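Long-range contacts in cystathionine gamma-synthase (Xanthomonas oryzae pv. oryzae KACC 10331, PDB 6LD9), which probably catalyses the pyridoxal-phosphate-dependent formation of cystathionine, a trans-sulfuration step on the route to methionine: residues S312-G317 with D368-L373; K209-H214 with F250-G255; A179-D184 with G199-L204. The protein carries 2 engineered substitutions. All blocks are in the same frame, centred on the assembly; numbering follows the deposited sequence.

Interaction 1 (S312-G317 with D368-L373); sequences SFELEG and DGLLRL. With E9U ((2~{S})-4-[(2~{R})-2-azanyl-3-oxidanyl-3-oxidanylidene-propyl]sulfanyl-2-[(~{E})-[2-methyl-3-oxidanyl-5-(phosphonooxymethyl)pyridin-4-yl]methylideneamino]butanoic acid), chain G.
Phe313 and Leu371 form a hydrogen-bonded pair of the antiparallel strands 310-315 and 370-374, each giving and taking one backbone bond. Phe313 N donates to Leu371 O at 2.8 Å, and Leu371 N returns a straighter bond to Phe313 O at 3.0 Å. The short strand axes are 144° apart in direction, and the next pair, Ser312 with Arg372, is non-hydrogen-bonded. From that pair Arg372 extends to the bound cystathionine-pyridoxal phosphate Schiff base. Its NH1 donates to E9U O at 2.9 Å, and its NH2 donates to E9U OT, also at 2.9 Å. The carboxylate carbon lies in the guanidinium plane, so the two groups meet edge to edge; the chain is stretched through its first two torsions and bends at CG-CD (chi3 69°) to present that edge.

Packing differs on the two faces of the sheet. On one, Leu371 CB sits over the Phe313 ring as a CH-pi contact, 4.2 Å from the centroid and 28° off the normal. Leu373 CD1 approaches Phe313 CE1 obliquely at 3.8 Å, while Leu315 CD2 reaches Leu371 CD1 at 4.2 Å. Helix 318-326 covers Leu315 and Leu371. On the other face Leu370 CD1 lies 3.8 Å from Ser312 CB, and the polar ends turn to neighbours: Ser312 OG bonds to Pro160 O, and the Glu314 carboxylate to Ser367 and Tyr287.

Two nearly linear N-H bonds onto two oxygens of one carboxylate fix both the position and the rotation of that group. Arg372 therefore holds the carboxylate next to the imine nitrogen of the bound cystathionine, as the corresponding arginine does in fold-type I pyridoxal phosphate enzymes, and its positive charge would be expected to stabilise the carboxylate anion in this buried setting.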
loop_
_atom_site.group_PDB
_atom_site.type_symbol
_atom_site.label_atom_id
_atom_site.label_comp_id
_atom_site.label_asym_id
_atom_site.label_seq_id
_atom_site.Cartn_x
_atom_site.Cartn_y
_atom_site.Cartn_z
ATOM N N SER C 312 12.784 8.255 31.461
ATOM C CA SER C 312 12.282 7.219 32.383
ATOM C C SER C 312 12.277 7.763 33.807
ATOM O O SER C 312 12.602 8.894 34.009
ATOM C CB SER C 312 13.015 5.956 32.182
ATOM O OG SER C 312 14.354 6.247 32.293
ATOM N N PHE C 313 11.663 7.037 34.704
ATOM C CA PHE C 313 11.426 7.491 36.089
ATOM C C PHE C 313 11.008 6.296 36.973
ATOM O O PHE C 313 10.559 5.151 36.503
ATOM C CB PHE C 313 10.414 8.642 36.064
ATOM C CG PHE C 313 8.998 8.191 35.859
ATOM C CD1 PHE C 313 8.513 7.976 34.573
ATOM C CD2 PHE C 313 8.169 7.940 36.941
ATOM C CE1 PHE C 313 7.221 7.539 34.363
ATOM C CE2 PHE C 313 6.871 7.503 36.726
ATOM C CZ PHE C 313 6.425 7.261 35.446
ATOM N N GLU C 314 11.278 6.489 38.259
ATOM C CA GLU C 314 11.090 5.462 39.320
ATOM C C GLU C 314 10.114 6.129 40.267
ATOM O O GLU C 314 10.334 7.269 40.642
ATOM C CB GLU C 314 12.396 5.097 40.060
ATOM C CG GLU C 314 13.094 3.768 39.668
ATOM C CD GLU C 314 14.640 3.802 39.547
ATOM O OE1 GLU C 314 15.205 2.836 38.979
ATOM O OE2 GLU C 314 15.316 4.791 40.025
ATOM N N LEU C 315 9.092 5.400 40.610
ATOM C CA LEU C 315 8.004 5.795 41.499
ATOM C C LEU C 315 8.347 5.368 42.926
ATOM O O LEU C 315 9.043 4.381 43.091
ATOM C CB LEU C 315 6.803 5.028 40.976
ATOM C CG LEU C 315 5.576 5.818 40.597
ATOM C CD1 LEU C 315 5.924 7.175 40.082
ATOM C CD2 LEU C 315 4.827 5.043 39.578
ATOM N N GLU C 316 7.853 6.098 43.922
ATOM C CA GLU C 316 7.777 5.643 45.337
ATOM C C GLU C 316 6.726 4.527 45.377
ATOM O O GLU C 316 5.719 4.685 44.701
ATOM C CB GLU C 316 7.385 6.873 46.185
ATOM C CG GLU C 316 8.281 7.204 47.386
ATOM C CD GLU C 316 9.801 7.233 47.206
ATOM O OE1 GLU C 316 10.357 8.003 46.359
ATOM O OE2 GLU C 316 10.443 6.486 47.963
ATOM N N GLY C 317 6.943 3.431 46.094
ATOM C CA GLY C 317 5.864 2.550 46.600
ATOM C C GLY C 317 5.847 1.164 45.994
ATOM O O GLY C 317 4.759 0.494 45.989
ATOM N N ASP C 368 13.865 -2.969 38.416
ATOM C CA ASP C 368 12.538 -3.601 38.215
ATOM C C ASP C 368 11.399 -2.580 38.407
ATOM O O ASP C 368 10.258 -2.962 38.088
ATOM C CB ASP C 368 12.387 -4.827 39.139
ATOM C CG ASP C 368 13.208 -6.096 38.788
ATOM O OD1 ASP C 368 14.035 -6.129 37.769
ATOM O OD2 ASP C 368 13.048 -7.069 39.556
ATOM N N GLY C 369 11.634 -1.360 38.919
ATOM C CA GLY C 369 10.543 -0.366 39.074
ATOM C C GLY C 369 10.593 0.747 38.002
ATOM O O GLY C 369 9.911 1.767 38.123
ATOM N N LEU C 370 11.464 0.627 37.016
ATOM C CA LEU C 370 11.645 1.711 36.018
ATOM C C LEU C 370 10.493 1.653 34.985
ATOM O O LEU C 370 10.192 0.542 34.425
ATOM C CB LEU C 370 13.042 1.590 35.392
ATOM C CG LEU C 370 13.484 2.751 34.510
ATOM C CD1 LEU C 370 13.825 3.958 35.353
ATOM C CD2 LEU C 370 14.652 2.353 33.576
ATOM N N LEU C 371 9.861 2.823 34.799
ATOM C CA LEU C 371 8.913 3.171 33.698
ATOM C C LEU C 371 9.573 4.168 32.737
ATOM O O LEU C 371 10.280 5.057 33.192
ATOM C CB LEU C 371 7.680 3.768 34.346
ATOM C CG LEU C 371 6.917 2.792 35.229
ATOM C CD1 LEU C 371 5.695 3.469 35.816
ATOM C CD2 LEU C 371 6.541 1.568 34.415
ATOM N N ARG C 372 9.392 3.934 31.441
ATOM C CA ARG C 372 9.944 4.686 30.316
ATOM C C ARG C 372 8.774 5.333 29.550
ATOM O O ARG C 372 7.896 4.625 29.082
ATOM C CB ARG C 372 10.712 3.720 29.424
ATOM C CG ARG C 372 11.594 4.419 28.420
ATOM C CD ARG C 372 12.188 3.540 27.373
ATOM N NE ARG C 372 11.175 3.054 26.480
ATOM C CZ ARG C 372 11.404 2.175 25.501
ATOM N NH1 ARG C 372 12.608 1.690 25.294
ATOM N NH2 ARG C 372 10.423 1.801 24.699
ATOM N N LEU C 373 8.804 6.644 29.345
ATOM C CA LEU C 373 7.811 7.367 28.529
ATOM C C LEU C 373 8.417 7.720 27.196
ATOM O O LEU C 373 9.551 8.148 27.160
ATOM C CB LEU C 373 7.389 8.631 29.254
ATOM C CG LEU C 373 6.865 8.383 30.650
ATOM C CD1 LEU C 373 6.595 9.694 31.292
ATOM C CD2 LEU C 373 5.621 7.512 30.619
HETATM N N1 E9U G . 18.555 0.646 18.535
HETATM C C2 E9U G . 17.843 1.186 19.589
HETATM C C3 E9U G . 16.492 0.738 19.924
HETATM N N E9U G . 13.933 -0.364 20.502
HETATM C CA E9U G . 12.543 -0.765 20.827
HETATM C C E9U G . 12.244 -0.182 22.179
HETATM O O E9U G . 13.227 0.063 22.957
HETATM C CB E9U G . 12.454 -2.291 20.752
HETATM C CG E9U G . 11.308 -2.887 21.458
HETATM S SD E9U G . 11.665 -4.465 22.171
HETATM C CE E9U G . 11.544 -5.784 20.980
HETATM C CZ E9U G . 11.090 -7.271 21.088
HETATM C CH E9U G . 12.277 -8.150 20.900
HETATM N NH E9U G . 10.124 -7.760 22.084
HETATM C C2A E9U G . 18.442 2.305 20.411
HETATM C C4 E9U G . 15.916 -0.322 19.125
HETATM C C4A E9U G . 14.570 -0.812 19.464
HETATM C C5 E9U G . 16.750 -0.808 18.008
HETATM C C5A E9U G . 16.296 -1.865 17.077
HETATM C C6 E9U G . 18.040 -0.280 17.775
HETATM O O1P E9U G . 13.257 -2.638 16.478
HETATM O O2P E9U G . 13.774 -1.388 14.333
HETATM O O3 E9U G . 15.827 1.227 20.960
HETATM O O3P E9U G . 14.967 -3.495 14.807
HETATM O O4P E9U G . 15.476 -1.326 16.030
HETATM O OT E9U G . 11.028 -0.012 22.527
HETATM O OX1 E9U G . 12.390 -9.231 21.429
HETATM O OX2 E9U G . 13.160 -7.796 20.133
HETATM P P E9U G . 14.278 -2.295 15.406
#

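Interaction 2 (K209-H214 with F250-G255); sequences KYINGH and FLTLRG. With E9U ((2~{S})-4-[(2~{R})-2-azanyl-3-oxidanyl-3-oxidanylidene-propyl]sulfanyl-2-[(~{E})-[2-methyl-3-oxidanyl-5-(phosphonooxymethyl)pyridin-4-yl]methylideneamino]butanoic acid), chain G.
The backbone of Asn212 comes right up to helix 246-256, its CA 4.4 Å from Thr252 CA, while 210-212 follow helical backbone angles without the regular bonding of a helix. Its carbonyl closes on Gly255, where Asn212 O takes a CA-H...O contact from Gly255 CA at 3.3 Å; having no side chain, Gly255 lets the two backbones approach this closely. The same oxygen is gripped a second time by His214, whose ND1 donates to Asn212 O at 2.8 Å. That bond is nearly straight (173°), lies in the carbonyl plane on a lone pair, and keeps the imidazole coplanar with its acceptor. His214 CE1 then lies 4.0 Å from Gly255 CA.

Asn212 OD1 accepts a longer bond from His214 N, from above the amide carbonyl plane, making an Asx turn. With CG anti to the backbone N (chi1 177°), the amide is carried toward the helix, and ND2 comes within 3.0 Å of Leu251 O, though at too poor an angle for a hydrogen bond.

The segment 209-214 follows strand 202-206 of the large sheet in this fold-type I enzyme, and starts with Lys209, predicted to carry the cofactor but not attached to it here. Further along, Ile211 CG2 meets Thr252 CG2 at 3.9 Å, methyl against methyl, with helix 63-76 packing against both residues. Thr252 OG1 is turned back to Asp248 O, within its own helix. On the tetramer side, Arg254 forms a salt bridge with Asp216 of the third subunit, and His214 packs on Arg254 of that same subunit.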
loop_
_atom_site.group_PDB
_atom_site.type_symbol
_atom_site.label_atom_id
_atom_site.label_comp_id
_atom_site.label_asym_id
_atom_site.label_seq_id
_atom_site.Cartn_x
_atom_site.Cartn_y
_atom_site.Cartn_z
ATOM N N LYS C 209 11.421 4.373 14.701
ATOM C CA LYS C 209 11.184 5.290 15.830
ATOM C C LYS C 209 10.861 6.669 15.210
ATOM O O LYS C 209 9.843 6.769 14.444
ATOM C CB LYS C 209 12.344 5.088 16.808
ATOM C CG LYS C 209 12.642 3.633 17.299
ATOM C CD LYS C 209 11.384 2.785 17.383
ATOM C CE LYS C 209 11.338 1.417 18.073
ATOM N NZ LYS C 209 12.630 0.736 18.014
ATOM N N TYR C 210 11.568 7.731 15.559
ATOM C CA TYR C 210 11.217 9.104 15.103
ATOM C C TYR C 210 11.251 9.328 13.596
ATOM O O TYR C 210 10.486 10.107 13.086
ATOM C CB TYR C 210 12.129 10.142 15.732
ATOM C CG TYR C 210 11.943 10.222 17.228
ATOM C CD1 TYR C 210 10.889 10.911 17.760
ATOM C CD2 TYR C 210 12.821 9.609 18.083
ATOM C CE1 TYR C 210 10.684 10.988 19.128
ATOM C CE2 TYR C 210 12.643 9.705 19.451
ATOM C CZ TYR C 210 11.583 10.415 20.007
ATOM O OH TYR C 210 11.410 10.480 21.393
ATOM N N ILE C 211 12.140 8.712 12.873
ATOM C CA ILE C 211 12.253 9.022 11.427
ATOM C C ILE C 211 10.927 8.654 10.756
ATOM O O ILE C 211 10.334 9.505 10.075
ATOM C CB ILE C 211 13.451 8.297 10.825
ATOM C CG1 ILE C 211 14.754 8.913 11.334
ATOM C CG2 ILE C 211 13.390 8.335 9.324
ATOM C CD1 ILE C 211 15.970 8.108 11.023
ATOM N N ASN C 212 10.405 7.458 10.985
ATOM C CA ASN C 212 9.099 7.112 10.387
ATOM C C ASN C 212 7.988 7.855 11.147
ATOM O O ASN C 212 7.062 8.396 10.550
ATOM C CB ASN C 212 8.788 5.629 10.446
ATOM C CG ASN C 212 7.401 5.372 9.871
ATOM O OD1 ASN C 212 6.544 4.865 10.592
ATOM N ND2 ASN C 212 7.158 5.782 8.612
ATOM N N GLY C 213 8.005 7.741 12.452
ATOM C CA GLY C 213 7.167 8.578 13.311
ATOM C C GLY C 213 5.771 8.074 13.466
ATOM O O GLY C 213 5.111 8.596 14.354
ATOM N N HIS C 214 5.326 7.061 12.718
ATOM C CA HIS C 214 3.883 6.735 12.716
ATOM C C HIS C 214 3.628 5.287 13.139
ATOM O O HIS C 214 2.488 4.811 12.944
ATOM C CB HIS C 214 3.279 7.121 11.399
ATOM C CG HIS C 214 3.268 8.576 11.170
ATOM N ND1 HIS C 214 4.420 9.283 10.863
ATOM C CD2 HIS C 214 2.256 9.460 11.119
ATOM C CE1 HIS C 214 4.110 10.577 10.714
ATOM N NE2 HIS C 214 2.796 10.712 10.855
ATOM N N PHE C 250 8.850 4.112 1.284
ATOM C CA PHE C 250 7.850 5.105 0.879
ATOM C C PHE C 250 7.174 5.652 2.138
ATOM O O PHE C 250 7.148 6.842 2.270
ATOM C CB PHE C 250 6.865 4.500 -0.108
ATOM C CG PHE C 250 5.578 5.253 -0.109
ATOM C CD1 PHE C 250 5.487 6.473 -0.753
ATOM C CD2 PHE C 250 4.499 4.784 0.607
ATOM C CE1 PHE C 250 4.316 7.208 -0.660
ATOM C CE2 PHE C 250 3.314 5.503 0.637
ATOM C CZ PHE C 250 3.238 6.727 0.052
ATOM N N LEU C 251 6.651 4.819 3.027
ATOM C CA LEU C 251 5.989 5.332 4.251
ATOM C C LEU C 251 6.992 6.044 5.162
ATOM O O LEU C 251 6.597 6.965 5.878
ATOM C CB LEU C 251 5.398 4.176 5.028
ATOM C CG LEU C 251 4.069 3.643 4.547
ATOM C CD1 LEU C 251 3.712 2.490 5.469
ATOM C CD2 LEU C 251 2.954 4.721 4.483
ATOM N N THR C 252 8.197 5.534 5.241
ATOM C CA THR C 252 9.258 6.114 6.060
ATOM C C THR C 252 9.641 7.496 5.502
ATOM O O THR C 252 9.802 8.425 6.287
ATOM C CB THR C 252 10.469 5.192 6.159
ATOM O OG1 THR C 252 10.003 3.943 6.695
ATOM C CG2 THR C 252 11.558 5.810 7.032
ATOM N N LEU C 253 9.805 7.632 4.191
ATOM C CA LEU C 253 10.113 8.949 3.584
ATOM C C LEU C 253 8.922 9.907 3.850
ATOM O O LEU C 253 9.107 11.076 4.207
ATOM C CB LEU C 253 10.374 8.682 2.114
ATOM C CG LEU C 253 11.053 9.784 1.323
ATOM C CD1 LEU C 253 12.548 9.844 1.584
ATOM C CD2 LEU C 253 10.848 9.497 -0.142
ATOM N N ARG C 254 7.711 9.387 3.882
ATOM C CA ARG C 254 6.518 10.205 4.083
ATOM C C ARG C 254 6.523 10.741 5.525
ATOM O O ARG C 254 6.266 11.920 5.748
ATOM C CB ARG C 254 5.320 9.337 3.713
ATOM C CG ARG C 254 4.041 10.165 3.672
ATOM C CD ARG C 254 2.780 9.371 3.867
ATOM N NE ARG C 254 1.567 9.935 3.284
ATOM C CZ ARG C 254 0.477 10.197 3.985
ATOM N NH1 ARG C 254 0.483 10.090 5.296
ATOM N NH2 ARG C 254 -0.632 10.570 3.409
ATOM N N GLY C 255 6.848 9.892 6.486
ATOM C CA GLY C 255 7.003 10.302 7.897
ATOM C C GLY C 255 8.131 11.296 8.118
ATOM O O GLY C 255 7.914 12.211 8.929
HETATM N N1 E9U G . 18.555 0.646 18.535
HETATM C C2 E9U G . 17.843 1.186 19.589
HETATM C C3 E9U G . 16.492 0.738 19.924
HETATM N N E9U G . 13.933 -0.364 20.502
HETATM C CA E9U G . 12.543 -0.765 20.827
HETATM C C E9U G . 12.244 -0.182 22.179
HETATM O O E9U G . 13.227 0.063 22.957
HETATM C CB E9U G . 12.454 -2.291 20.752
HETATM C CG E9U G . 11.308 -2.887 21.458
HETATM S SD E9U G . 11.665 -4.465 22.171
HETATM C CE E9U G . 11.544 -5.784 20.980
HETATM C CZ E9U G . 11.090 -7.271 21.088
HETATM C CH E9U G . 12.277 -8.150 20.900
HETATM N NH E9U G . 10.124 -7.760 22.084
HETATM C C2A E9U G . 18.442 2.305 20.411
HETATM C C4 E9U G . 15.916 -0.322 19.125
HETATM C C4A E9U G . 14.570 -0.812 19.464
HETATM C C5 E9U G . 16.750 -0.808 18.008
HETATM C C5A E9U G . 16.296 -1.865 17.077
HETATM C C6 E9U G . 18.040 -0.280 17.775
HETATM O O1P E9U G . 13.257 -2.638 16.478
HETATM O O2P E9U G . 13.774 -1.388 14.333
HETATM O O3 E9U G . 15.827 1.227 20.960
HETATM O O3P E9U G . 14.967 -3.495 14.807
HETATM O O4P E9U G . 15.476 -1.326 16.030
HETATM O OT E9U G . 11.028 -0.012 22.527
HETATM O OX1 E9U G . 12.390 -9.231 21.429
HETATM O OX2 E9U G . 13.160 -7.796 20.133
HETATM P P E9U G . 14.278 -2.295 15.406
#

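Interaction 3 (A179-D184 with G199-L204); sequences ALTVVD and GADLVL. With E9U ((2~{S})-4-[(2~{R})-2-azanyl-3-oxidanyl-3-oxidanylidene-propyl]sulfanyl-2-[(~{E})-[2-methyl-3-oxidanyl-5-(phosphonooxymethyl)pyridin-4-yl]methylideneamino]butanoic acid), chain G.
Adjacent parallel strands in the middle of the seven-stranded sheet of the fold-type I pyridoxal phosphate enzymes make this contact, pairing Val182, Val183 and Asp184 with Leu202, Val203 and Leu204. Val183 uses both its backbone N and its O toward the neighbouring strand: Val183 N donates to Leu202 O at 2.8 Å, and Val183 O accepts from Leu204 N at 2.9 Å.

Where the strands begin, the Asp201 carboxylate crosses the Thr181 side chain at about a right angle and replaces regular pairing. Asp201 OD2 takes Thr181 N on its anti lone pair at 2.9 Å and Thr181 OG1 from above the carboxylate plane at 3.0 Å. In return Thr181 O receives weak bonds from Asp201 N and Leu202 N.

A chi1 of 59° places Val182 CG1 between the backbone N and the carbonyl carbon and leaves Val182 CG2 to meet the leucines, Leu202 CB at 3.6 Å and Leu204 CD2 at 3.8 Å. Leu204 CD1 lies 3.6 Å from Asp184 CG at the far end, where Asp184 OD2 comes within 2.6 Å of E9U N1, facing the pyridine nitrogen. Thr186 OG1 bonds to Asp184 OD1, steadying the carboxylate.

Helix 87-98 packs on the face bearing Leu202 and Leu204, helix 167-176 touches Thr181, Val183 and Ala200 on the other, and strand 151-155 continues the sheet beyond 180-184.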
loop_
_atom_site.group_PDB
_atom_site.type_symbol
_atom_site.label_atom_id
_atom_site.label_comp_id
_atom_site.label_asym_id
_atom_site.label_seq_id
_atom_site.Cartn_x
_atom_site.Cartn_y
_atom_site.Cartn_z
ATOM N N ALA C 179 40.652 2.146 16.062
ATOM C CA ALA C 179 39.272 1.614 16.003
ATOM C C ALA C 179 38.326 2.513 15.188
ATOM O O ALA C 179 38.290 3.749 15.378
ATOM C CB ALA C 179 38.768 1.514 17.405
ATOM N N LEU C 180 37.465 1.879 14.413
ATOM C CA LEU C 180 36.245 2.495 13.839
ATOM C C LEU C 180 35.230 2.726 14.966
ATOM O O LEU C 180 35.247 2.014 15.994
ATOM C CB LEU C 180 35.666 1.599 12.734
ATOM C CG LEU C 180 36.637 1.313 11.588
ATOM C CD1 LEU C 180 36.187 0.077 10.800
ATOM C CD2 LEU C 180 36.813 2.519 10.674
ATOM N N THR C 181 34.374 3.696 14.724
ATOM C CA THR C 181 33.282 4.124 15.607
ATOM C C THR C 181 31.974 4.030 14.851
ATOM O O THR C 181 31.890 4.579 13.704
ATOM C CB THR C 181 33.468 5.570 16.068
ATOM O OG1 THR C 181 34.445 6.213 15.226
ATOM C CG2 THR C 181 33.950 5.576 17.492
ATOM N N VAL C 182 30.978 3.485 15.533
ATOM C CA VAL C 182 29.592 3.525 15.042
ATOM C C VAL C 182 28.703 4.046 16.156
ATOM O O VAL C 182 28.904 3.636 17.340
ATOM C CB VAL C 182 29.152 2.136 14.553
ATOM C CG1 VAL C 182 29.219 1.040 15.626
ATOM C CG2 VAL C 182 27.754 2.241 13.960
ATOM N N VAL C 183 27.782 4.954 15.818
ATOM C CA VAL C 183 26.857 5.539 16.841
ATOM C C VAL C 183 25.419 5.181 16.509
ATOM O O VAL C 183 25.014 5.466 15.404
ATOM C CB VAL C 183 27.010 7.065 16.942
ATOM C CG1 VAL C 183 26.120 7.635 18.045
ATOM C CG2 VAL C 183 28.461 7.401 17.188
ATOM N N ASP C 184 24.715 4.583 17.463
ATOM C CA ASP C 184 23.267 4.325 17.378
ATOM C C ASP C 184 22.568 5.617 17.779
ATOM O O ASP C 184 22.576 5.943 18.928
ATOM C CB ASP C 184 22.827 3.117 18.216
ATOM C CG ASP C 184 21.350 2.744 18.012
ATOM O OD1 ASP C 184 20.567 3.619 17.544
ATOM O OD2 ASP C 184 20.964 1.594 18.382
ATOM N N GLY C 199 33.204 13.075 14.130
ATOM C CA GLY C 199 34.214 12.129 13.602
ATOM C C GLY C 199 33.817 10.644 13.576
ATOM O O GLY C 199 34.677 9.814 13.244
ATOM N N ALA C 200 32.578 10.246 13.862
ATOM C CA ALA C 200 32.206 8.813 13.769
ATOM C C ALA C 200 32.340 8.319 12.332
ATOM O O ALA C 200 32.086 9.070 11.433
ATOM C CB ALA C 200 30.816 8.622 14.279
ATOM N N ASP C 201 32.685 7.065 12.138
ATOM C CA ASP C 201 32.763 6.458 10.792
ATOM C C ASP C 201 31.347 6.161 10.265
ATOM O O ASP C 201 31.106 6.230 9.036
ATOM C CB ASP C 201 33.646 5.221 10.926
ATOM C CG ASP C 201 35.068 5.566 11.353
ATOM O OD1 ASP C 201 35.736 6.208 10.531
ATOM O OD2 ASP C 201 35.472 5.282 12.534
ATOM N N LEU C 202 30.425 5.887 11.181
ATOM C CA LEU C 202 29.114 5.281 10.909
ATOM C C LEU C 202 28.081 5.772 11.913
ATOM O O LEU C 202 28.387 5.769 13.156
ATOM C CB LEU C 202 29.200 3.763 11.048
ATOM C CG LEU C 202 30.035 3.041 10.000
ATOM C CD1 LEU C 202 30.394 1.656 10.508
ATOM C CD2 LEU C 202 29.253 2.947 8.722
ATOM N N VAL C 203 26.908 6.118 11.391
ATOM C CA VAL C 203 25.745 6.340 12.272
ATOM C C VAL C 203 24.627 5.389 11.839
ATOM O O VAL C 203 24.484 5.142 10.638
ATOM C CB VAL C 203 25.347 7.817 12.266
ATOM C CG1 VAL C 203 24.877 8.270 10.920
ATOM C CG2 VAL C 203 24.249 8.072 13.263
ATOM N N LEU C 204 23.911 4.818 12.784
ATOM C CA LEU C 204 22.786 3.949 12.435
ATOM C C LEU C 204 21.525 4.312 13.194
ATOM O O LEU C 204 21.583 5.047 14.172
ATOM C CB LEU C 204 23.198 2.484 12.588
ATOM C CG LEU C 204 23.492 1.924 13.952
ATOM C CD1 LEU C 204 22.197 1.654 14.690
ATOM C CD2 LEU C 204 24.314 0.635 13.781
HETATM N N1 E9U G . 18.555 0.646 18.535
HETATM C C2 E9U G . 17.843 1.186 19.589
HETATM C C3 E9U G . 16.492 0.738 19.924
HETATM N N E9U G . 13.933 -0.364 20.502
HETATM C CA E9U G . 12.543 -0.765 20.827
HETATM C C E9U G . 12.244 -0.182 22.179
HETATM O O E9U G . 13.227 0.063 22.957
HETATM C CB E9U G . 12.454 -2.291 20.752
HETATM C CG E9U G . 11.308 -2.887 21.458
HETATM S SD E9U G . 11.665 -4.465 22.171
HETATM C CE E9U G . 11.544 -5.784 20.980
HETATM C CZ E9U G . 11.090 -7.271 21.088
HETATM C CH E9U G . 12.277 -8.150 20.900
HETATM N NH E9U G . 10.124 -7.760 22.084
HETATM C C2A E9U G . 18.442 2.305 20.411
HETATM C C4 E9U G . 15.916 -0.322 19.125
HETATM C C4A E9U G . 14.570 -0.812 19.464
HETATM C C5 E9U G . 16.750 -0.808 18.008
HETATM C C5A E9U G . 16.296 -1.865 17.077
HETATM C C6 E9U G . 18.040 -0.280 17.775
HETATM O O1P E9U G . 13.257 -2.638 16.478
HETATM O O2P E9U G . 13.774 -1.388 14.333
HETATM O O3 E9U G . 15.827 1.227 20.960
HETATM O O3P E9U G . 14.967 -3.495 14.807
HETATM O O4P E9U G . 15.476 -1.326 16.030
HETATM O OT E9U G . 11.028 -0.012 22.527
HETATM O OX1 E9U G . 12.390 -9.231 21.429
HETATM O OX2 E9U G . 13.160 -7.796 20.133
HETATM P P E9U G . 14.278 -2.295 15.406
#

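Overall arrangement
From the N terminus, interaction 3 comes first, closing the 14-residue connection, without helix or strand, between segments 179-184 and 199-204, inside the large sheet. Interaction 2 follows soon after strand 202-206, its loop spanning strand 220-224 and helix 227-240 before helix 246-256 returns to 209-214. Interaction 1 comes last, joining strands 310-315 and 370-374 of the five-stranded sheet, with 50 residues between its segments. The three are in series, so none nests or crosses. Their centres lie 23 to 31 Å apart, yet each includes a residue lining the E9U pocket, which thus lies between the two sheets and beside the loop of interaction 2.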